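Local structure of MavE (Legionella pneumophila subsp. pneumophila, 6PIR) at residues N9-S14 with R95-D100; Y45-R50 with K64-I69; S49-A54 with L105-T110. The protein acts as a Legionella virulence effector indispensable for endoplasmic reticulum-mediated remodelling of the bacterial vacuole, lysosomal evasion and replication inside host cells. All coordinates share one frame; numbering follows the deposited sequence.

Contact 1 (N9-S14 with R95-D100); sequences NFLINS and RNILLD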
loop_
_atom_site.group_PDB
_atom_site.type_symbol
_atom_site.label_atom_id
_atom_site.label_comp_id
_atom_site.label_asym_id
_atom_site.label_seq_id
_atom_site.Cartn_x
_atom_site.Cartn_y
_atom_site.Cartn_z
ATOM N N ASN A 9 9.496 -1.911 -8.066
ATOM C CA ASN A 9 8.379 -2.554 -8.751
ATOM C C ASN A 9 7.292 -2.963 -7.769
ATOM O O ASN A 9 6.095 -2.820 -8.064
ATOM C CB ASN A 9 8.863 -3.766 -9.539
ATOM C CG ASN A 9 8.591 -3.633 -11.015
ATOM O OD1 ASN A 9 7.545 -4.060 -11.507
ATOM N ND2 ASN A 9 9.532 -3.051 -11.732
ATOM N N PHE A 10 7.697 -3.497 -6.608
ATOM C CA PHE A 10 6.741 -3.856 -5.575
ATOM C C PHE A 10 5.917 -2.640 -5.155
ATOM O O PHE A 10 4.695 -2.727 -4.968
ATOM C CB PHE A 10 7.482 -4.420 -4.377
ATOM C CG PHE A 10 6.585 -5.037 -3.355
ATOM C CD1 PHE A 10 6.315 -6.402 -3.393
ATOM C CD2 PHE A 10 6.028 -4.275 -2.345
ATOM C CE1 PHE A 10 5.475 -6.995 -2.440
ATOM C CE2 PHE A 10 5.195 -4.851 -1.400
ATOM C CZ PHE A 10 4.921 -6.218 -1.447
ATOM N N LEU A 11 6.576 -1.502 -4.989
ATOM C CA LEU A 11 5.879 -0.277 -4.635
ATOM C C LEU A 11 4.903 0.114 -5.728
ATOM O O LEU A 11 3.774 0.505 -5.440
ATOM C CB LEU A 11 6.904 0.848 -4.410
ATOM C CG LEU A 11 7.797 0.739 -3.180
ATOM C CD1 LEU A 11 8.919 1.778 -3.309
ATOM C CD2 LEU A 11 7.018 0.920 -1.874
ATOM N N ILE A 12 5.341 0.092 -6.990
ATOM C CA ILE A 12 4.453 0.513 -8.077
ATOM C C ILE A 12 3.186 -0.354 -8.113
ATOM O O ILE A 12 2.052 0.142 -8.253
ATOM C CB ILE A 12 5.202 0.452 -9.412
ATOM C CG1 ILE A 12 6.219 1.595 -9.485
ATOM C CG2 ILE A 12 4.234 0.493 -10.568
ATOM C CD1 ILE A 12 7.176 1.395 -10.568
ATOM N N ASN A 13 3.354 -1.668 -7.990
ATOM C CA ASN A 13 2.173 -2.546 -8.055
ATOM C C ASN A 13 1.296 -2.411 -6.824
ATOM O O ASN A 13 0.049 -2.521 -6.902
ATOM C CB ASN A 13 2.629 -3.982 -8.220
ATOM C CG ASN A 13 3.205 -4.238 -9.569
ATOM O OD1 ASN A 13 2.785 -3.629 -10.549
ATOM N ND2 ASN A 13 4.152 -5.155 -9.643
ATOM N N SER A 14 1.930 -2.214 -5.669
ATOM C CA SER A 14 1.191 -2.013 -4.430
ATOM C C SER A 14 0.377 -0.726 -4.479
ATOM O O SER A 14 -0.789 -0.702 -4.062
ATOM C CB SER A 14 2.191 -2.006 -3.279
ATOM O OG SER A 14 2.798 -3.277 -3.181
ATOM N N ARG A 95 8.299 -4.824 1.352
ATOM C CA ARG A 95 7.131 -4.573 2.170
ATOM C C ARG A 95 7.503 -3.682 3.347
ATOM O O ARG A 95 6.756 -2.761 3.693
ATOM C CB ARG A 95 6.551 -5.919 2.610
ATOM C CG ARG A 95 5.406 -5.865 3.549
ATOM C CD ARG A 95 5.009 -7.318 3.885
ATOM N NE ARG A 95 6.008 -7.977 4.715
ATOM C CZ ARG A 95 6.584 -9.150 4.438
ATOM N NH1 ARG A 95 7.488 -9.642 5.268
ATOM N NH2 ARG A 95 6.262 -9.837 3.345
ATOM N N ASN A 96 8.687 -3.885 3.926
ATOM C CA ASN A 96 9.136 -3.009 4.998
ATOM C C ASN A 96 9.352 -1.596 4.466
ATOM O O ASN A 96 9.120 -0.634 5.186
ATOM C CB ASN A 96 10.431 -3.499 5.663
ATOM C CG ASN A 96 10.265 -4.761 6.542
ATOM O OD1 ASN A 96 9.175 -5.098 6.992
ATOM N ND2 ASN A 96 11.400 -5.393 6.859
ATOM N N ILE A 97 9.814 -1.457 3.225
ATOM C CA ILE A 97 9.980 -0.115 2.653
ATOM C C ILE A 97 8.622 0.524 2.434
ATOM O O ILE A 97 8.392 1.668 2.829
ATOM C CB ILE A 97 10.806 -0.142 1.353
ATOM C CG1 ILE A 97 12.290 -0.432 1.660
ATOM C CG2 ILE A 97 10.704 1.204 0.633
ATOM C CD1 ILE A 97 13.100 -0.759 0.433
ATOM N N LEU A 98 7.681 -0.240 1.883
ATOM C CA LEU A 98 6.315 0.255 1.753
ATOM C C LEU A 98 5.805 0.758 3.098
ATOM O O LEU A 98 5.451 1.928 3.239
ATOM C CB LEU A 98 5.430 -0.843 1.181
ATOM C CG LEU A 98 3.933 -0.490 1.043
ATOM C CD1 LEU A 98 3.749 0.739 0.109
ATOM C CD2 LEU A 98 3.189 -1.689 0.519
ATOM N N LEU A 99 5.885 -0.079 4.132
ATOM C CA LEU A 99 5.310 0.265 5.428
ATOM C C LEU A 99 6.075 1.394 6.112
ATOM O O LEU A 99 5.474 2.367 6.590
ATOM C CB LEU A 99 5.289 -1.003 6.288
ATOM C CG LEU A 99 4.386 -2.068 5.653
ATOM C CD1 LEU A 99 4.524 -3.458 6.310
ATOM C CD2 LEU A 99 2.953 -1.631 5.737
ATOM N N ASP A 100 7.404 1.292 6.173
ATOM C CA ASP A 100 8.188 2.184 7.000
ATOM C C ASP A 100 8.485 3.488 6.272
ATOM O O ASP A 100 8.530 4.554 6.900
ATOM C CB ASP A 100 9.502 1.499 7.405
ATOM C CG ASP A 100 9.282 0.220 8.221
ATOM O OD1 ASP A 100 8.133 -0.079 8.592
ATOM O OD2 ASP A 100 10.268 -0.506 8.488
#
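F10, L11 and S14 of helix 5-21 meet R95, I97 and L98 of helix 85-106 in a buried, mainly apolar helix-helix contact within the all-helical bundle that precedes the C-terminal transmembrane helix of the whole MavE protein. The axes of the two short segments come within 9.8 Å at a signed crossing angle of -57°, and no hydrogen bond links them, so the evidence for the contact is packing alone. L98 is the central side chain. Its CG lies anti to its own backbone N (chi1 177°), and its two methyls go to different residues, CD1 to L11 and CD2 to F10 and S14. L98 CD1 reaches L11 CD2 at 3.8 Å, and the two leucine side chains lie alongside each other, running opposite ways. L98 CD2 comes to the edge of the F10 ring near its plane, 4.2 Å from F10 CE2, and lies 3.9 Å from S14 CB. F10 itself points at helix 85-106, and its CE2 reaches the backbone of R95 obliquely, 4.1 Å from R95 CA. L11 also brushes the CG2 branch of I97 with its CD1 methyl. V76 of helix 59-77 touches F10 and S14, and I73 touches L98, which places a third helix beside the same core. The hydroxyl of S14 is satisfied inside its own helix: S14 OG donates to F10 O at 2.7 Å, from 35° above the carbonyl plane. S14 N binds the same oxygen, F10 O, from the opposite face, at 2.9 Å, so F10 O is gripped by two donors of one residue, a side-chain hydroxyl and a backbone amide.

Contact 2 (Y45-R50 with K64-I69); sequences YQINSR and KFTSAI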
loop_
_atom_site.group_PDB
_atom_site.type_symbol
_atom_site.label_atom_id
_atom_site.label_comp_id
_atom_site.label_asym_id
_atom_site.label_seq_id
_atom_site.Cartn_x
_atom_site.Cartn_y
_atom_site.Cartn_z
ATOM N N TYR A 45 0.678 -6.141 9.986
ATOM C CA TYR A 45 1.682 -5.222 9.465
ATOM C C TYR A 45 1.917 -3.982 10.321
ATOM O O TYR A 45 2.851 -3.222 10.019
ATOM C CB TYR A 45 1.310 -4.783 8.045
ATOM C CG TYR A 45 1.380 -5.915 7.060
ATOM C CD1 TYR A 45 2.527 -6.690 6.942
ATOM C CD2 TYR A 45 0.327 -6.169 6.210
ATOM C CE1 TYR A 45 2.583 -7.736 6.044
ATOM C CE2 TYR A 45 0.376 -7.193 5.304
ATOM C CZ TYR A 45 1.509 -7.976 5.211
ATOM O OH TYR A 45 1.559 -9.017 4.301
ATOM N N GLN A 46 1.102 -3.740 11.354
ATOM C CA GLN A 46 1.209 -2.533 12.183
ATOM C C GLN A 46 1.158 -1.259 11.332
ATOM O O GLN A 46 1.975 -0.358 11.480
ATOM C CB GLN A 46 2.498 -2.546 13.018
ATOM C CG GLN A 46 2.835 -3.811 13.784
ATOM C CD GLN A 46 4.231 -3.710 14.383
ATOM O OE1 GLN A 46 5.181 -3.299 13.706
ATOM N NE2 GLN A 46 4.357 -4.051 15.658
ATOM N N ILE A 47 0.187 -1.187 10.421
ATOM C CA ILE A 47 0.122 -0.027 9.527
ATOM C C ILE A 47 -0.344 1.213 10.283
ATOM O O ILE A 47 0.170 2.318 10.056
ATOM C CB ILE A 47 -0.791 -0.345 8.329
ATOM C CG1 ILE A 47 -0.246 -1.563 7.570
ATOM C CG2 ILE A 47 -0.911 0.843 7.400
ATOM C CD1 ILE A 47 -1.292 -2.304 6.730
ATOM N N ASN A 48 -1.266 1.035 11.246
ATOM C CA ASN A 48 -1.794 2.149 12.041
ATOM C C ASN A 48 -0.693 3.037 12.611
ATOM O O ASN A 48 -0.784 4.272 12.562
ATOM C CB ASN A 48 -2.652 1.603 13.187
ATOM C CG ASN A 48 -4.107 1.509 12.832
ATOM O OD1 ASN A 48 -4.538 2.068 11.831
ATOM N ND2 ASN A 48 -4.880 0.783 13.645
ATOM N N SER A 49 0.371 2.438 13.124
ATOM C CA SER A 49 1.383 3.265 13.780
ATOM C C SER A 49 2.167 4.158 12.816
ATOM O O SER A 49 2.865 5.069 13.274
ATOM C CB SER A 49 2.361 2.377 14.528
ATOM O OG SER A 49 3.097 1.589 13.613
ATOM N N ARG A 50 2.087 3.919 11.513
ATOM C CA ARG A 50 2.880 4.655 10.532
ATOM C C ARG A 50 2.112 5.802 9.869
ATOM O O ARG A 50 2.659 6.505 9.016
ATOM C CB ARG A 50 3.399 3.658 9.494
ATOM C CG ARG A 50 4.345 2.594 10.098
ATOM C CD ARG A 50 4.422 1.298 9.272
ATOM N NE ARG A 50 5.614 0.500 9.577
ATOM C CZ ARG A 50 5.750 -0.283 10.643
ATOM N NH1 ARG A 50 4.750 -0.382 11.518
ATOM N NH2 ARG A 50 6.874 -0.973 10.833
ATOM N N LYS A 64 -10.073 1.982 6.684
ATOM C CA LYS A 64 -10.090 1.898 5.231
ATOM C C LYS A 64 -8.666 1.848 4.676
ATOM O O LYS A 64 -8.347 1.017 3.812
ATOM C CB LYS A 64 -10.880 3.072 4.645
ATOM C CG LYS A 64 -12.416 2.932 4.767
ATOM C CD LYS A 64 -13.120 3.999 3.888
ATOM C CE LYS A 64 -14.638 4.013 4.042
ATOM N NZ LYS A 64 -15.131 4.665 5.301
ATOM N N PHE A 65 -7.789 2.711 5.190
ATOM C CA PHE A 65 -6.430 2.788 4.663
ATOM C C PHE A 65 -5.645 1.520 4.959
ATOM O O PHE A 65 -5.010 0.952 4.058
ATOM C CB PHE A 65 -5.724 4.020 5.231
ATOM C CG PHE A 65 -4.275 4.084 4.877
ATOM C CD1 PHE A 65 -3.877 4.451 3.606
ATOM C CD2 PHE A 65 -3.307 3.708 5.799
ATOM C CE1 PHE A 65 -2.511 4.496 3.273
ATOM C CE2 PHE A 65 -1.954 3.763 5.468
ATOM C CZ PHE A 65 -1.565 4.152 4.197
ATOM N N THR A 66 -5.670 1.061 6.220
ATOM C CA THR A 66 -4.854 -0.089 6.605
ATOM C C THR A 66 -5.352 -1.343 5.909
ATOM O O THR A 66 -4.548 -2.178 5.470
ATOM C CB THR A 66 -4.870 -0.307 8.116
ATOM O OG1 THR A 66 -6.206 -0.598 8.530
ATOM C CG2 THR A 66 -4.363 0.925 8.870
ATOM N N SER A 67 -6.674 -1.502 5.817
ATOM C CA SER A 67 -7.214 -2.622 5.064
ATOM C C SER A 67 -6.716 -2.592 3.641
ATOM O O SER A 67 -6.281 -3.630 3.118
ATOM C CB SER A 67 -8.747 -2.612 5.101
ATOM O OG SER A 67 -9.160 -2.925 6.421
ATOM N N ALA A 68 -6.730 -1.410 3.014
ATOM C CA ALA A 68 -6.330 -1.343 1.614
ATOM C C ALA A 68 -4.856 -1.671 1.442
ATOM O O ALA A 68 -4.480 -2.347 0.484
ATOM C CB ALA A 68 -6.652 0.022 1.028
ATOM N N ILE A 69 -4.000 -1.158 2.327
ATOM C CA ILE A 69 -2.573 -1.472 2.251
ATOM C C ILE A 69 -2.342 -2.972 2.426
ATOM O O ILE A 69 -1.538 -3.576 1.710
ATOM C CB ILE A 69 -1.777 -0.673 3.293
ATOM C CG1 ILE A 69 -1.689 0.815 2.910
ATOM C CG2 ILE A 69 -0.367 -1.247 3.422
ATOM C CD1 ILE A 69 -0.756 1.132 1.728
HETATM O O HOH W 1 -6.872 0.522 11.120
#
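The ring of F65 is flanked on one face by I69 CG1, 3.6 Å above the plane and offset to the rim, while I47 CG2 comes in obliquely across the contact, 3.7 Å from F65 CE2. I51 and T107 also touch this ring. The contact packs the loop that begins at the last residue of the NPxY motif on helix 59-77 of the helical bundle; that residue, Y45, opens the loop segment, and its side chain rests against A70 and I73 of the same helix and R95 of helix 85-106. I47 is the central side chain, buried and pointing at the helix. With CG1 beside the backbone N (chi1 -59°) and the chain extended beyond it, the two branches part: CG2 serves F65 and T66 CG2, and I47 CD1 lies 3.6 Å from I69 CG2 and 3.5 Å from T66 O. L99 of helix 85-106 packs on I47 as well, consistent with its burial between two helices. The loop is braced from within at Q46 O, which takes R50 NH1 at 2.8 Å, a rather bent bond with an N-H...O angle of 133°, and S49 OG from the opposite face of its carbonyl plane. R50 NH2 in turn forms a salt bridge with D100, so its guanidinium joins the loop to helix 85-106. On the side of exposed N48 the chemistry turns polar. T66 OG1 is hydrogen-bonded to K62 O one turn back, while its methyl faces N48, with T66 CG2 only 3.2 Å from N48 OD1. One water spans the pair: it donates to N48 OD1 at 2.9 Å and is also hydrogen-bonded to T66 OG1, again at 2.9 Å.

Contact 3 (S49-A54 with L105-T110); sequences SRITNA and LLTANT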
loop_
_atom_site.group_PDB
_atom_site.type_symbol
_atom_site.label_atom_id
_atom_site.label_comp_id
_atom_site.label_asym_id
_atom_site.label_seq_id
_atom_site.Cartn_x
_atom_site.Cartn_y
_atom_site.Cartn_z
ATOM N N SER A 49 0.371 2.438 13.124
ATOM C CA SER A 49 1.383 3.265 13.780
ATOM C C SER A 49 2.167 4.158 12.816
ATOM O O SER A 49 2.865 5.069 13.274
ATOM C CB SER A 49 2.361 2.377 14.528
ATOM O OG SER A 49 3.097 1.589 13.613
ATOM N N ARG A 50 2.087 3.919 11.513
ATOM C CA ARG A 50 2.880 4.655 10.532
ATOM C C ARG A 50 2.112 5.802 9.869
ATOM O O ARG A 50 2.659 6.505 9.016
ATOM C CB ARG A 50 3.399 3.658 9.494
ATOM C CG ARG A 50 4.345 2.594 10.098
ATOM C CD ARG A 50 4.422 1.298 9.272
ATOM N NE ARG A 50 5.614 0.500 9.577
ATOM C CZ ARG A 50 5.750 -0.283 10.643
ATOM N NH1 ARG A 50 4.750 -0.382 11.518
ATOM N NH2 ARG A 50 6.874 -0.973 10.833
ATOM N N ILE A 51 0.848 5.998 10.228
ATOM C CA ILE A 51 0.045 7.049 9.615
ATOM C C ILE A 51 0.466 8.413 10.133
ATOM O O ILE A 51 0.545 8.637 11.344
ATOM C CB ILE A 51 -1.448 6.793 9.893
ATOM C CG1 ILE A 51 -1.894 5.517 9.188
ATOM C CG2 ILE A 51 -2.297 7.968 9.424
ATOM C CD1 ILE A 51 -3.379 5.125 9.441
ATOM N N THR A 52 0.737 9.339 9.214
ATOM C CA THR A 52 1.098 10.698 9.586
ATOM C C THR A 52 -0.077 11.451 10.190
ATOM O O THR A 52 -1.172 11.492 9.618
ATOM C CB THR A 52 1.609 11.446 8.366
ATOM O OG1 THR A 52 2.795 10.785 7.923
ATOM C CG2 THR A 52 1.915 12.890 8.710
ATOM N N ASN A 53 0.179 12.077 11.334
ATOM C CA ASN A 53 -0.821 12.826 12.081
ATOM C C ASN A 53 -2.042 11.957 12.328
ATOM O O ASN A 53 -3.174 12.345 12.062
ATOM C CB ASN A 53 -1.182 14.126 11.380
ATOM C CG ASN A 53 -0.010 15.104 11.348
ATOM O OD1 ASN A 53 0.819 15.140 12.278
ATOM N ND2 ASN A 53 0.070 15.897 10.284
ATOM N N ALA A 54 -1.775 10.764 12.850
ATOM C CA ALA A 54 -2.811 9.754 13.016
ATOM C C ALA A 54 -3.924 10.202 13.967
ATOM O O ALA A 54 -5.056 9.725 13.852
ATOM C CB ALA A 54 -2.161 8.467 13.515
ATOM N N LEU A 105 4.549 8.845 3.887
ATOM C CA LEU A 105 4.409 9.726 2.733
ATOM C C LEU A 105 2.978 9.733 2.229
ATOM O O LEU A 105 2.395 10.792 1.985
ATOM C CB LEU A 105 5.336 9.278 1.610
ATOM C CG LEU A 105 6.791 9.596 1.806
ATOM C CD1 LEU A 105 7.558 8.977 0.664
ATOM C CD2 LEU A 105 6.956 11.120 1.838
ATOM N N LEU A 106 2.416 8.549 2.040
ATOM C CA LEU A 106 1.071 8.427 1.491
ATOM C C LEU A 106 0.025 9.079 2.383
ATOM O O LEU A 106 -0.981 9.593 1.877
ATOM C CB LEU A 106 0.732 6.945 1.286
ATOM C CG LEU A 106 1.506 6.159 0.225
ATOM C CD1 LEU A 106 1.298 4.692 0.475
ATOM C CD2 LEU A 106 1.090 6.526 -1.195
ATOM N N THR A 107 0.235 9.079 3.705
ATOM C CA THR A 107 -0.754 9.594 4.653
ATOM C C THR A 107 -0.496 11.044 5.052
ATOM O O THR A 107 -1.224 11.595 5.888
ATOM C CB THR A 107 -0.797 8.717 5.907
ATOM O OG1 THR A 107 0.492 8.695 6.528
ATOM C CG2 THR A 107 -1.219 7.277 5.549
ATOM N N ALA A 108 0.486 11.694 4.437
ATOM C CA ALA A 108 0.818 13.077 4.738
ATOM C C ALA A 108 -0.021 14.017 3.883
ATOM O O ALA A 108 -0.399 13.672 2.763
ATOM C CB ALA A 108 2.308 13.326 4.467
ATOM N N ASN A 109 -0.287 15.225 4.417
ATOM C CA ASN A 109 -0.932 16.330 3.686
ATOM C C ASN A 109 -2.286 15.941 3.117
ATOM O O ASN A 109 -2.640 16.348 2.008
ATOM C CB ASN A 109 -0.060 16.892 2.565
ATOM C CG ASN A 109 1.235 17.461 3.067
ATOM O OD1 ASN A 109 1.238 18.245 4.014
ATOM N ND2 ASN A 109 2.341 17.098 2.428
ATOM N N THR A 110 -3.033 15.114 3.836
ATOM C CA THR A 110 -4.337 14.722 3.321
ATOM C C THR A 110 -5.395 15.751 3.686
ATOM O O THR A 110 -5.321 16.450 4.708
ATOM C CB THR A 110 -4.767 13.339 3.820
ATOM O OG1 THR A 110 -4.898 13.338 5.258
ATOM C CG2 THR A 110 -3.767 12.272 3.328
#
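T52 and T107 form the tight centre of this contact, where the backbone T52 N donates to T107 OG1 at 2.8 Å with an almost straight N-H...O angle of 176°. The T107 hydroxyl is set between its own backbone N and carbonyl carbon (chi1 59°), from where it can receive that amide and also hydrogen-bond to V103 O in the preceding helical turn. The same rotation turns the methyl the other way: T107 CG2 lies 4.1 Å from both I51 CG1 and I51 CG2, the two side chains crossing at about a right angle. I51 CG2 is also 3.9 Å from T107 CB, and F65 and W57 touch I51 and T107, closing this apolar side. The other side is looser: T52 meets A108 only by carbon contacts, T52 CB standing 4.1 Å from A108 CA, and both residues are partly exposed. T52 is nevertheless held at its polar end, since OG1 hydrogen-bonds to P104 O. A108 N bonds L105 O at 3.2 Å, a turn-like bond near the end of helix 85-106. Such a pattern is characteristic of a loop docked on the C-terminal end of a helix: here the loop before helix 59-77 supplies an amide to T107 and a hydroxyl to P104 O, at the C-terminal end of helix 85-106.

Contacts 1 and 2 belong to the core, while contact 3 lies farther out, its centre about 12 Å from the chain centre, and is only partly buried. Helix 85-106 serves contact 1 through its middle and contact 3 through its C-terminal end; contacts 2 and 3 share S49 and R50 of one loop. Chemistry follows depth: methyls and a ring edge in contact 1, a buried isoleucine with a water bridge at its exposed side in contact 2, a direct amide-to-hydroxyl bond in contact 3. Side chains join them too: F65 CZ lies 3.4 Å from T107 CG2, and the salt bridge from D100 OD1 to R50 NH2, 2.7 Å long, ties contact 1 to the shared loop.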